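Local atomic coordinates of uncharacterized protein (PDB entry 2R3S), a protein that probably transfers a methyl group from S-adenosylmethionine to a hydroxyl group of an unidentified substrate, as an O-methyltransferase. Residues Q153-L158 with Q328-A333; P146-P151 with I268-I273; I23-E28 with R57-Y62. All coordinates share one frame; numbering follows the deposited sequence.

Contact 1: residues Q153-L158 with Q328-A333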
loop_
_atom_site.group_PDB
_atom_site.type_symbol
_atom_site.label_atom_id
_atom_site.label_comp_id
_atom_site.label_asym_id
_atom_site.label_seq_id
_atom_site.Cartn_x
_atom_site.Cartn_y
_atom_site.Cartn_z
ATOM N N GLN A 153 -10.872 -21.888 -19.239
ATOM C CA GLN A 153 -11.621 -23.138 -19.236
ATOM C C GLN A 153 -13.102 -22.937 -18.943
ATOM O O GLN A 153 -13.948 -23.574 -19.569
ATOM C CB GLN A 153 -11.048 -24.101 -18.180
ATOM C CG GLN A 153 -9.618 -24.593 -18.455
ATOM C CD GLN A 153 -9.517 -25.359 -19.748
ATOM O OE1 GLN A 153 -10.363 -26.202 -20.037
ATOM N NE2 GLN A 153 -8.484 -25.067 -20.543
ATOM N N LEU A 154 -13.437 -22.067 -17.999
ATOM C CA LEU A 154 -14.845 -21.838 -17.688
ATOM C C LEU A 154 -15.552 -21.242 -18.907
ATOM O O LEU A 154 -16.627 -21.697 -19.274
ATOM C CB LEU A 154 -15.056 -20.948 -16.451
ATOM C CG LEU A 154 -14.519 -21.456 -15.091
ATOM C CD1 LEU A 154 -14.661 -20.360 -14.016
ATOM C CD2 LEU A 154 -15.185 -22.743 -14.633
ATOM N N ILE A 155 -14.941 -20.253 -19.548
ATOM C CA ILE A 155 -15.559 -19.627 -20.719
ATOM C C ILE A 155 -15.735 -20.649 -21.826
ATOM O O ILE A 155 -16.783 -20.725 -22.429
ATOM C CB ILE A 155 -14.779 -18.414 -21.205
ATOM C CG1 ILE A 155 -14.990 -17.257 -20.209
ATOM C CG2 ILE A 155 -15.208 -18.045 -22.648
ATOM C CD1 ILE A 155 -14.200 -15.990 -20.517
ATOM N N ALA A 156 -14.715 -21.474 -22.034
ATOM C CA ALA A 156 -14.767 -22.575 -22.998
ATOM C C ALA A 156 -15.973 -23.493 -22.761
ATOM O O ALA A 156 -16.745 -23.755 -23.687
ATOM C CB ALA A 156 -13.501 -23.354 -22.941
ATOM N N GLN A 157 -16.150 -23.973 -21.533
ATOM C CA GLN A 157 -17.255 -24.897 -21.274
ATOM C C GLN A 157 -18.617 -24.187 -21.211
ATOM O O GLN A 157 -19.635 -24.832 -21.442
ATOM C CB GLN A 157 -16.991 -25.829 -20.081
ATOM C CG GLN A 157 -16.898 -25.194 -18.703
ATOM C CD GLN A 157 -16.113 -26.081 -17.713
ATOM O OE1 GLN A 157 -15.509 -25.587 -16.748
ATOM N NE2 GLN A 157 -16.114 -27.392 -17.960
ATOM N N LEU A 158 -18.628 -22.872 -20.965
ATOM C CA LEU A 158 -19.826 -22.045 -21.198
ATOM C C LEU A 158 -20.147 -21.890 -22.697
ATOM O O LEU A 158 -21.317 -21.770 -23.058
ATOM C CB LEU A 158 -19.695 -20.664 -20.535
ATOM C CG LEU A 158 -20.699 -19.548 -20.904
ATOM C CD1 LEU A 158 -22.088 -19.830 -20.325
ATOM C CD2 LEU A 158 -20.205 -18.166 -20.451
ATOM N N GLN A 328 -13.782 -12.289 -12.097
ATOM C CA GLN A 328 -14.303 -11.333 -13.078
ATOM C C GLN A 328 -15.627 -11.832 -13.666
ATOM O O GLN A 328 -16.083 -12.931 -13.344
ATOM C CB GLN A 328 -13.251 -11.065 -14.150
ATOM C CG GLN A 328 -11.851 -10.806 -13.577
ATOM C CD GLN A 328 -10.893 -10.255 -14.610
ATOM O OE1 GLN A 328 -9.765 -10.724 -14.747
ATOM N NE2 GLN A 328 -11.338 -9.253 -15.342
ATOM N N GLN A 329 -16.248 -11.011 -14.504
ATOM C CA GLN A 329 -17.618 -11.256 -14.976
ATOM C C GLN A 329 -17.634 -11.383 -16.506
ATOM O O GLN A 329 -16.709 -10.884 -17.166
ATOM C CB GLN A 329 -18.528 -10.106 -14.530
ATOM C CG GLN A 329 -18.711 -9.956 -13.006
ATOM C CD GLN A 329 -17.539 -9.244 -12.268
ATOM O OE1 GLN A 329 -16.835 -8.382 -12.812
ATOM N NE2 GLN A 329 -17.360 -9.603 -11.009
ATOM N N VAL A 330 -18.662 -12.048 -17.054
ATOM C CA VAL A 330 -18.818 -12.220 -18.525
ATOM C C VAL A 330 -20.099 -11.548 -19.089
ATOM O O VAL A 330 -21.141 -11.584 -18.457
ATOM C CB VAL A 330 -18.735 -13.719 -18.942
ATOM C CG1 VAL A 330 -19.266 -13.919 -20.330
ATOM C CG2 VAL A 330 -17.291 -14.250 -18.856
ATOM N N ILE A 331 -19.986 -10.877 -20.240
ATOM C CA ILE A 331 -21.137 -10.452 -21.049
ATOM C C ILE A 331 -21.123 -11.208 -22.385
ATOM O O ILE A 331 -20.130 -11.158 -23.102
ATOM C CB ILE A 331 -21.095 -8.940 -21.350
ATOM C CG1 ILE A 331 -21.269 -8.143 -20.067
ATOM C CG2 ILE A 331 -22.172 -8.528 -22.342
ATOM C CD1 ILE A 331 -20.960 -6.696 -20.232
ATOM N N VAL A 332 -22.200 -11.919 -22.714
ATOM C CA VAL A 332 -22.387 -12.465 -24.062
ATOM C C VAL A 332 -23.291 -11.536 -24.867
ATOM O O VAL A 332 -24.391 -11.202 -24.413
ATOM C CB VAL A 332 -22.988 -13.857 -24.039
ATOM C CG1 VAL A 332 -23.171 -14.383 -25.460
ATOM C CG2 VAL A 332 -22.092 -14.796 -23.192
ATOM N N ALA A 333 -22.795 -11.078 -26.018
ATOM C CA ALA A 333 -23.562 -10.278 -26.972
ATOM C C ALA A 333 -23.878 -11.135 -28.197
ATOM O O ALA A 333 -23.093 -12.005 -28.563
ATOM C CB ALA A 333 -22.821 -9.051 -27.379
#
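Ile155 and Val330 meet through apolar contacts alone, with the side chains slanting across one another. The end of the isoleucine does the touching: CD1 of Ile155 lies 3.9 Å from CG2 of Val330, and CG1 of Ile155 is 4.0 Å from that same methyl. With CG1 trans to the carbonyl carbon (chi1 -73°) and the chain then fully extended, CD1 is carried off the helix far enough to reach the sheet. One turn on, Leu158 approaches the other branch of the valine more loosely, its CD2 standing 4.4 Å from CG1 of Val330. The two methyls of Val330 thus serve two successive positions of one helix face, a task for which a beta-branched residue, short and at home in a strand, is well suited.

No hydrogen bond joins the two segments. The helix bonds within itself, as in Leu158 N to Leu154 O at 2.9 Å, and the strand bonds to its neighbours on both sides, Val330 with His321 and Ile331 with Val269. Ile155 also packs on Ile268 and Phe270 in strand 265-271, and on Phe179 of helix 178-186. Helix 149-159 therefore covers one face of a seven-stranded sheet at its antiparallel strand 329-334. The strand order 3-2-1-4-5-7-6 is that of the Rossmann-like class I methyltransferase fold.

Contact 2: residues P146-P151 with I268-I273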
loop_
_atom_site.group_PDB
_atom_site.type_symbol
_atom_site.label_atom_id
_atom_site.label_comp_id
_atom_site.label_asym_id
_atom_site.label_seq_id
_atom_site.Cartn_x
_atom_site.Cartn_y
_atom_site.Cartn_z
ATOM N N PRO A 146 -1.148 -17.738 -15.203
ATOM C CA PRO A 146 -1.601 -18.726 -14.200
ATOM C C PRO A 146 -3.013 -18.516 -13.637
ATOM O O PRO A 146 -3.781 -19.467 -13.560
ATOM C CB PRO A 146 -0.537 -18.616 -13.093
ATOM C CG PRO A 146 0.702 -18.164 -13.839
ATOM C CD PRO A 146 0.187 -17.207 -14.861
HETATM N N MSE A 147 -3.360 -17.280 -13.311
HETATM C CA MSE A 147 -4.692 -16.962 -12.826
HETATM C C MSE A 147 -5.752 -16.928 -13.909
HETATM O O MSE A 147 -6.939 -16.820 -13.581
HETATM C CB MSE A 147 -4.701 -15.615 -12.110
HETATM C CG MSE A 147 -3.835 -15.611 -10.872
HETATM SE SE MSE A 147 -2.023 -15.127 -11.388
HETATM C CE MSE A 147 -2.501 -13.230 -11.759
HETATM N N MSE A 148 -5.353 -16.958 -15.182
HETATM C CA MSE A 148 -6.330 -16.839 -16.278
HETATM C C MSE A 148 -6.675 -18.200 -16.859
HETATM O O MSE A 148 -7.619 -18.330 -17.644
HETATM C CB MSE A 148 -5.833 -15.902 -17.386
HETATM C CG MSE A 148 -5.646 -14.464 -16.977
HETATM SE SE MSE A 148 -7.158 -13.638 -15.988
HETATM C CE MSE A 148 -6.151 -12.083 -15.383
ATOM N N ALA A 149 -5.936 -19.219 -16.440
ATOM C CA ALA A 149 -6.136 -20.579 -16.934
ATOM C C ALA A 149 -7.544 -21.101 -16.633
ATOM O O ALA A 149 -8.230 -21.612 -17.515
ATOM C CB ALA A 149 -5.076 -21.500 -16.355
ATOM N N ASN A 150 -7.982 -20.951 -15.388
ATOM C CA ASN A 150 -9.281 -21.466 -14.971
ATOM C C ASN A 150 -10.418 -20.710 -15.659
ATOM O O ASN A 150 -11.311 -21.328 -16.242
ATOM C CB ASN A 150 -9.442 -21.438 -13.434
ATOM C CG ASN A 150 -10.806 -21.975 -12.984
ATOM O OD1 ASN A 150 -11.144 -23.123 -13.275
ATOM N ND2 ASN A 150 -11.602 -21.134 -12.314
ATOM N N PRO A 151 -10.395 -19.367 -15.615
ATOM C CA PRO A 151 -11.481 -18.685 -16.315
ATOM C C PRO A 151 -11.528 -18.994 -17.809
ATOM O O PRO A 151 -12.607 -19.058 -18.351
ATOM C CB PRO A 151 -11.198 -17.214 -16.080
ATOM C CG PRO A 151 -10.212 -17.157 -14.976
ATOM C CD PRO A 151 -9.478 -18.435 -14.952
ATOM N N ILE A 268 -17.994 -12.656 -26.589
ATOM C CA ILE A 268 -17.856 -12.849 -25.133
ATOM C C ILE A 268 -16.868 -11.830 -24.558
ATOM O O ILE A 268 -15.684 -11.818 -24.920
ATOM C CB ILE A 268 -17.350 -14.233 -24.785
ATOM C CG1 ILE A 268 -18.297 -15.308 -25.328
ATOM C CG2 ILE A 268 -17.211 -14.388 -23.247
ATOM C CD1 ILE A 268 -18.026 -16.723 -24.756
ATOM N N VAL A 269 -17.379 -10.948 -23.705
ATOM C CA VAL A 269 -16.548 -9.995 -22.956
ATOM C C VAL A 269 -16.207 -10.601 -21.602
ATOM O O VAL A 269 -17.070 -11.131 -20.922
ATOM C CB VAL A 269 -17.242 -8.627 -22.802
ATOM C CG1 VAL A 269 -16.398 -7.665 -21.965
ATOM C CG2 VAL A 269 -17.512 -8.038 -24.179
ATOM N N PHE A 270 -14.926 -10.577 -21.245
ATOM C CA PHE A 270 -14.470 -11.057 -19.943
ATOM C C PHE A 270 -13.736 -9.881 -19.308
ATOM O O PHE A 270 -12.771 -9.383 -19.866
ATOM C CB PHE A 270 -13.582 -12.292 -20.086
ATOM C CG PHE A 270 -12.966 -12.753 -18.789
ATOM C CD1 PHE A 270 -13.693 -13.506 -17.890
ATOM C CD2 PHE A 270 -11.646 -12.442 -18.470
ATOM C CE1 PHE A 270 -13.112 -13.933 -16.679
ATOM C CE2 PHE A 270 -11.083 -12.866 -17.271
ATOM C CZ PHE A 270 -11.820 -13.608 -16.387
ATOM N N ASP A 271 -14.229 -9.387 -18.173
ATOM C CA ASP A 271 -13.765 -8.096 -17.679
ATOM C C ASP A 271 -14.207 -7.889 -16.230
ATOM O O ASP A 271 -14.864 -8.745 -15.661
ATOM C CB ASP A 271 -14.281 -6.971 -18.603
ATOM C CG ASP A 271 -13.254 -5.847 -18.830
ATOM O OD1 ASP A 271 -12.739 -5.277 -17.834
ATOM O OD2 ASP A 271 -12.986 -5.521 -20.020
ATOM N N PHE A 272 -13.784 -6.772 -15.642
ATOM C CA PHE A 272 -14.217 -6.353 -14.316
ATOM C C PHE A 272 -15.487 -5.543 -14.490
ATOM O O PHE A 272 -15.438 -4.433 -15.039
ATOM C CB PHE A 272 -13.172 -5.443 -13.651
ATOM C CG PHE A 272 -11.929 -6.148 -13.248
ATOM C CD1 PHE A 272 -11.914 -6.962 -12.136
ATOM C CD2 PHE A 272 -10.767 -6.008 -13.980
ATOM C CE1 PHE A 272 -10.751 -7.625 -11.758
ATOM C CE2 PHE A 272 -9.617 -6.670 -13.610
ATOM C CZ PHE A 272 -9.616 -7.483 -12.493
ATOM N N ILE A 273 -16.614 -6.096 -14.058
ATOM C CA ILE A 273 -17.896 -5.416 -14.243
ATOM C C ILE A 273 -18.498 -5.141 -12.870
ATOM O O ILE A 273 -19.132 -6.004 -12.276
ATOM C CB ILE A 273 -18.879 -6.226 -15.140
ATOM C CG1 ILE A 273 -18.185 -6.664 -16.444
ATOM C CG2 ILE A 273 -20.090 -5.369 -15.472
ATOM C CD1 ILE A 273 -18.957 -7.727 -17.245
#
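Pro151 sets the CB and CG side of its ring against the outer end of the Phe270 phenyl ring. Its CB lies 3.7 Å from CZ of Phe270 and 3.8 Å from CE1, with CG a little farther off, and the approach is slanted. A proline, having no backbone N-H to leave without a partner, is readily accepted near the start of helix 149-159, where its compact ring offers carbon to the neighbouring aromatic group.

Met148 comes to another part of the same ring. It is deposited as selenomethionine, so selenium stands in for sulfur, and SE of Met148 sits 4.2 Å from CE2 of Phe270. Seen from the ring centroid, SE lies 76° off the normal, near the ring plane: a Met-aromatic contact made at the edge. The flexible, unbranched selenoether chain (a thioether in the natural residue) can bend to such a position, and its polarisable chalcogen atom packs well beside aromatic C-H groups.

Phe270 belongs to strand 265-271, the fifth strand of the methyltransferase sheet in its 3-2-1-4-5-7-6 order, and its CG is trans to the backbone N (chi1 174°), which sends the ring out from the sheet toward the helix. Phe179 also meets this ring.

At the end of the strand, Asp271 OD1 accepts the N-H of Phe272 at 2.9 Å through its anti lone pair, in a bent bond of 146°, and also hydrogen-bonds to His243 ND1. Met147, next to Met148, packs on Phe11 of the second subunit.

Contact 3: residues I23-E28 with R57-Y62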
loop_
_atom_site.group_PDB
_atom_site.type_symbol
_atom_site.label_atom_id
_atom_site.label_comp_id
_atom_site.label_asym_id
_atom_site.label_seq_id
_atom_site.Cartn_x
_atom_site.Cartn_y
_atom_site.Cartn_z
ATOM N N ILE A 23 5.787 -7.810 0.861
ATOM C CA ILE A 23 5.456 -9.011 0.075
ATOM C C ILE A 23 6.328 -9.147 -1.163
ATOM O O ILE A 23 6.669 -10.256 -1.563
ATOM C CB ILE A 23 3.944 -9.125 -0.299
ATOM C CG1 ILE A 23 3.606 -10.579 -0.664
ATOM C CG2 ILE A 23 3.569 -8.176 -1.443
ATOM C CD1 ILE A 23 3.936 -11.583 0.408
ATOM N N LYS A 24 6.720 -8.024 -1.756
ATOM C CA LYS A 24 7.670 -8.057 -2.853
ATOM C C LYS A 24 9.003 -8.649 -2.397
ATOM O O LYS A 24 9.533 -9.551 -3.048
ATOM C CB LYS A 24 7.852 -6.660 -3.433
ATOM C CG LYS A 24 8.840 -6.581 -4.570
ATOM C CD LYS A 24 8.916 -5.168 -5.160
ATOM C CE LYS A 24 9.963 -5.124 -6.250
ATOM N NZ LYS A 24 9.808 -3.967 -7.093
ATOM N N ALA A 25 9.544 -8.172 -1.281
ATOM C CA ALA A 25 10.802 -8.735 -0.748
ATOM C C ALA A 25 10.687 -10.215 -0.426
ATOM O O ALA A 25 11.572 -10.995 -0.769
ATOM C CB ALA A 25 11.306 -7.952 0.497
ATOM N N ALA A 26 9.592 -10.605 0.221
ATOM C CA ALA A 26 9.367 -12.015 0.557
ATOM C C ALA A 26 9.389 -12.888 -0.697
ATOM O O ALA A 26 10.008 -13.944 -0.713
ATOM C CB ALA A 26 8.028 -12.207 1.363
ATOM N N VAL A 27 8.734 -12.443 -1.759
ATOM C CA VAL A 27 8.655 -13.228 -2.985
ATOM C C VAL A 27 9.997 -13.306 -3.704
ATOM O O VAL A 27 10.428 -14.394 -4.129
ATOM C CB VAL A 27 7.558 -12.693 -3.952
ATOM C CG1 VAL A 27 7.730 -13.323 -5.312
ATOM C CG2 VAL A 27 6.169 -12.999 -3.391
ATOM N N GLU A 28 10.642 -12.152 -3.849
ATOM C CA GLU A 28 11.948 -12.067 -4.473
ATOM C C GLU A 28 12.986 -12.894 -3.730
ATOM O O GLU A 28 13.887 -13.417 -4.335
ATOM C CB GLU A 28 12.437 -10.624 -4.530
ATOM C CG GLU A 28 11.667 -9.774 -5.476
ATOM C CD GLU A 28 12.168 -8.355 -5.570
ATOM O OE1 GLU A 28 12.866 -7.859 -4.665
ATOM O OE2 GLU A 28 11.790 -7.721 -6.548
ATOM N N ARG A 57 14.419 -11.644 10.233
ATOM C CA ARG A 57 13.553 -11.635 11.416
ATOM C C ARG A 57 12.541 -10.510 11.353
ATOM O O ARG A 57 11.375 -10.703 11.692
ATOM C CB ARG A 57 14.387 -11.471 12.695
ATOM C CG ARG A 57 13.585 -11.425 13.992
ATOM C CD ARG A 57 13.309 -10.011 14.472
ATOM N NE ARG A 57 14.542 -9.293 14.762
ATOM C CZ ARG A 57 14.614 -8.020 15.130
ATOM N NH1 ARG A 57 13.520 -7.284 15.260
ATOM N NH2 ARG A 57 15.798 -7.477 15.375
HETATM N N MSE A 58 13.005 -9.322 10.965
HETATM C CA MSE A 58 12.132 -8.145 10.876
HETATM C C MSE A 58 11.090 -8.317 9.770
HETATM O O MSE A 58 9.908 -8.031 9.984
HETATM C CB MSE A 58 12.981 -6.897 10.691
HETATM C CG MSE A 58 13.840 -6.652 11.914
HETATM SE SE MSE A 58 15.480 -5.668 11.621
HETATM C CE MSE A 58 14.937 -3.973 12.470
ATOM N N LEU A 59 11.514 -8.815 8.595
ATOM C CA LEU A 59 10.556 -9.164 7.523
ATOM C C LEU A 59 9.507 -10.208 7.960
ATOM O O LEU A 59 8.315 -10.036 7.722
ATOM C CB LEU A 59 11.296 -9.632 6.240
ATOM C CG LEU A 59 10.439 -9.938 4.990
ATOM C CD1 LEU A 59 9.655 -8.696 4.519
ATOM C CD2 LEU A 59 11.313 -10.558 3.862
ATOM N N CYS A 60 9.949 -11.305 8.559
ATOM C CA CYS A 60 9.035 -12.401 8.909
ATOM C C CYS A 60 8.071 -12.026 10.027
ATOM O O CYS A 60 6.916 -12.389 9.962
ATOM C CB CYS A 60 9.813 -13.658 9.286
ATOM S SG CYS A 60 10.646 -14.442 7.849
ATOM N N ASP A 61 8.531 -11.295 11.043
ATOM C CA ASP A 61 7.607 -10.786 12.081
ATOM C C ASP A 61 6.516 -9.925 11.442
ATOM O O ASP A 61 5.346 -10.061 11.772
ATOM C CB ASP A 61 8.330 -9.962 13.134
ATOM C CG ASP A 61 9.165 -10.795 14.063
ATOM O OD1 ASP A 61 8.887 -11.997 14.224
ATOM O OD2 ASP A 61 10.104 -10.222 14.660
ATOM N N TYR A 62 6.899 -9.080 10.494
ATOM C CA TYR A 62 5.943 -8.251 9.766
ATOM C C TYR A 62 4.990 -9.104 8.939
ATOM O O TYR A 62 3.789 -8.870 8.939
ATOM C CB TYR A 62 6.696 -7.253 8.876
ATOM C CG TYR A 62 5.840 -6.187 8.228
ATOM C CD1 TYR A 62 5.253 -6.399 6.991
ATOM C CD2 TYR A 62 5.612 -4.974 8.857
ATOM C CE1 TYR A 62 4.472 -5.418 6.395
ATOM C CE2 TYR A 62 4.832 -3.993 8.273
ATOM C CZ TYR A 62 4.261 -4.224 7.051
ATOM O OH TYR A 62 3.515 -3.249 6.465
#
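Two torsions of Leu59 create this contact: chi1 of -176° places CG trans to the backbone N, and chi2 of 61° folds CD1 back and leaves CD2 trans to CA, extended toward the opposing helix. This one methyl does all the touching between the two segments. It rests on the backbone where Ala25 passes into Ala26, with CD2 of Leu59 4.0 Å from Ala26 N and 4.1 Å from Ala26 CA. The approach to the nitrogen is plain van der Waals packing, since a methyl group has no hydrogen bond to offer. The two alanine methyls border the same spot, CB of Ala25 at 4.3 Å and CB of Ala26 at 4.4 Å from CD2 of Leu59.

Residue type follows from this geometry. Small alanine side chains allow a leucine to come down to the helix backbone, and the CA atoms of Ala26 and Leu59 are 7.6 Å apart, a gap that the leucine spans. Leu59 also packs on Ala22, one turn earlier, and on Val31 of the next helix, while Phe32 covers Ala26.

The helices 17-28 and 53-65 belong to the dimerisation domain, whose helices and small three-stranded antiparallel sheet are consistent with a winged-helix fold. Polar groups on other sides of the helices turn to the second subunit: Arg57 forms a salt bridge with Asp299 of that subunit, and Glu28 a hydrogen bond with its Thr114.

Between the two segments themselves there is neither charge pairing nor hydrogen bonding, so what this contact contributes is burial of apolar surface, by one leucine methyl against an alanine-lined backbone.

In the fold
All three contacts are buried and apolar, yet they serve different parts of the fold. Contacts 1 and 2 share helix 149-159 and neighbouring strands of the large sheet; their centres are 8 Å apart, and they touch directly, as where Gln329 OE1 meets Ile273 N at 2.6 Å, a probable hydrogen bond. Contact 1 uses aliphatic branches, whereas contact 2, nearer the middle of the chain, relies on a proline ring, an aromatic ring and selenium. Contact 3 lies in the dimerisation domain, its centre about 37 Å from that of contact 1, and joins helix to helix by a leucine set against two alanines. Its segments also reach the second subunit extensively, whereas those of contact 1 do not.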